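Local coordinates for protein putative hydrolase YdeN (Bacillus subtilis, PDB 1UXO) that probably acts as a serine hydrolase of the alpha/beta-hydrolase fold, though its natural substrate is not established, at residues A71-C76 with G164-E169. The protein carries 2 engineered substitutions. Numbering follows the deposited sequence.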
loop_
_atom_site.group_PDB
_atom_site.type_symbol
_atom_site.label_atom_id
_atom_site.label_comp_id
_atom_site.label_asym_id
_atom_site.label_seq_id
_atom_site.Cartn_x
_atom_site.Cartn_y
_atom_site.Cartn_z
ATOM N N ALA A 71 0.391 -0.291 -2.052
ATOM C CA ALA A 71 0.443 -1.409 -1.113
ATOM C C ALA A 71 -0.921 -2.021 -0.934
ATOM O O ALA A 71 -1.934 -1.320 -1.094
ATOM C CB ALA A 71 0.975 -0.905 0.220
ATOM N N HIS A 72 -0.928 -3.324 -0.584
ATOM C CA HIS A 72 -2.129 -4.037 -0.314
ATOM C C HIS A 72 -2.110 -4.640 1.089
ATOM O O HIS A 72 -1.116 -5.259 1.518
ATOM C CB HIS A 72 -2.356 -5.154 -1.351
ATOM C CG HIS A 72 -3.664 -5.895 -1.169
ATOM N ND1 HIS A 72 -3.732 -7.274 -1.179
ATOM C CD2 HIS A 72 -4.947 -5.457 -1.031
ATOM C CE1 HIS A 72 -4.995 -7.650 -1.015
ATOM N NE2 HIS A 72 -5.754 -6.577 -0.933
ATOM N N SER A 73 -3.178 -4.355 1.811
ATOM C CA SER A 73 -3.466 -4.953 3.108
ATOM C C SER A 73 -2.292 -4.751 4.091
ATOM O O SER A 73 -1.911 -3.582 4.368
ATOM C CB SER A 73 -3.919 -6.410 2.882
ATOM O OG SER A 73 -4.559 -6.917 4.055
ATOM N N LEU A 74 -1.660 -5.839 4.543
ATOM C CA LEU A 74 -0.512 -5.730 5.500
ATOM C C LEU A 74 0.644 -4.889 5.003
ATOM O O LEU A 74 1.358 -4.257 5.802
ATOM C CB LEU A 74 -0.008 -7.102 5.931
ATOM C CG LEU A 74 0.935 -7.157 7.122
ATOM C CD1 LEU A 74 0.253 -6.708 8.467
ATOM C CD2 LEU A 74 1.580 -8.571 7.243
ATOM N N GLY A 75 0.821 -4.787 3.690
ATOM C CA GLY A 75 1.862 -3.908 3.168
ATOM C C GLY A 75 1.661 -2.454 3.523
ATOM O O GLY A 75 2.611 -1.672 3.535
ATOM N N CYS A 76 0.405 -2.084 3.722
ATOM C CA CYS A 76 0.043 -0.718 4.127
ATOM C C CYS A 76 0.683 -0.266 5.449
ATOM O O CYS A 76 1.441 0.726 5.421
ATOM C CB CYS A 76 -1.469 -0.503 4.051
ATOM S SG CYS A 76 -2.160 -0.816 2.405
ATOM N N GLY A 164 -16.138 -5.225 -3.190
ATOM C CA GLY A 164 -14.768 -5.495 -3.572
ATOM C C GLY A 164 -14.118 -6.678 -2.887
ATOM O O GLY A 164 -12.946 -6.905 -3.093
ATOM N N GLY A 165 -14.858 -7.424 -2.063
ATOM C CA GLY A 165 -14.276 -8.422 -1.176
ATOM C C GLY A 165 -13.086 -7.821 -0.413
ATOM O O GLY A 165 -13.223 -6.782 0.226
ATOM N N HIS A 166 -11.933 -8.488 -0.473
ATOM C CA HIS A 166 -10.627 -7.944 -0.007
ATOM C C HIS A 166 -9.618 -7.742 -1.206
ATOM O O HIS A 166 -8.366 -7.733 -1.033
ATOM C CB HIS A 166 -10.117 -8.863 1.125
ATOM C CG HIS A 166 -8.831 -8.441 1.782
ATOM N ND1 HIS A 166 -8.631 -7.195 2.309
ATOM C CD2 HIS A 166 -7.709 -9.159 2.077
ATOM C CE1 HIS A 166 -7.411 -7.135 2.840
ATOM N NE2 HIS A 166 -6.818 -8.310 2.683
ATOM N N PHE A 167 -10.165 -7.585 -2.424
ATOM C CA PHE A 167 -9.405 -7.418 -3.661
ATOM C C PHE A 167 -8.391 -8.564 -3.922
ATOM O O PHE A 167 -7.217 -8.345 -4.272
ATOM C CB PHE A 167 -8.725 -6.047 -3.708
ATOM C CG PHE A 167 -9.662 -4.864 -3.512
ATOM C CD1 PHE A 167 -10.536 -4.471 -4.505
ATOM C CD2 PHE A 167 -9.637 -4.140 -2.337
ATOM C CE1 PHE A 167 -11.388 -3.358 -4.308
ATOM C CE2 PHE A 167 -10.478 -3.050 -2.127
ATOM C CZ PHE A 167 -11.347 -2.657 -3.108
ATOM N N LEU A 168 -8.879 -9.784 -3.753
ATOM C CA LEU A 168 -8.092 -11.002 -3.947
ATOM C C LEU A 168 -8.395 -11.733 -5.260
ATOM O O LEU A 168 -9.528 -11.664 -5.790
ATOM C CB LEU A 168 -8.416 -11.947 -2.770
ATOM C CG LEU A 168 -8.210 -11.405 -1.375
ATOM C CD1 LEU A 168 -8.738 -12.397 -0.256
ATOM C CD2 LEU A 168 -6.710 -11.214 -1.195
ATOM N N GLU A 169 -7.408 -12.495 -5.763
ATOM C CA GLU A 169 -7.528 -13.242 -6.981
ATOM C C GLU A 169 -8.690 -14.240 -6.939
ATOM O O GLU A 169 -9.363 -14.401 -7.942
ATOM C CB GLU A 169 -6.226 -14.005 -7.322
ATOM C CG GLU A 169 -5.878 -15.100 -6.344
ATOM C CD GLU A 169 -4.433 -15.564 -6.469
ATOM O OE1 GLU A 169 -3.543 -14.837 -6.924
ATOM O OE2 GLU A 169 -4.169 -16.694 -6.086
#
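S73 and H166, predicted members of the charge relay, meet with S73 OG 3.0 Å from H166 NE2, the hydroxyl oxygen lying in the imidazole plane at its edge. Over one face of that imidazole, H72 NE2 sits 4.1 Å above the plane; the two rings meet obliquely, planes at 34°. H72 NE2 also donates a hydrogen bond to the backbone O of H166 (2.9 Å), bent to 142° at the hydrogen yet nearly within the donor ring plane. H72 CG lies anti to the backbone N, a torsion that sends the imidazole across to this carbonyl, while L168 CD2 touches the edge of the H72 ring at H72 CE1 (4.0 Å). Replacing the H72 imidazole with an alanine side chain removes the donor, which is likely to leave the H166 carbonyl without this mate and one face of the H166 ring less covered. In the second shell, D139 OD2 accepts a hydrogen bond from H166 ND1, completing the predicted triad, and W21 meets the H72 ring edge-to-face. S73 has a positive phi (55°) in a type II' turn, the strained nucleophile elbow of alpha/beta hydrolases, linking strand 67-72 to helix 75-84; segment 164-169 lies in the loop between strand 157-161 and helix 177-188.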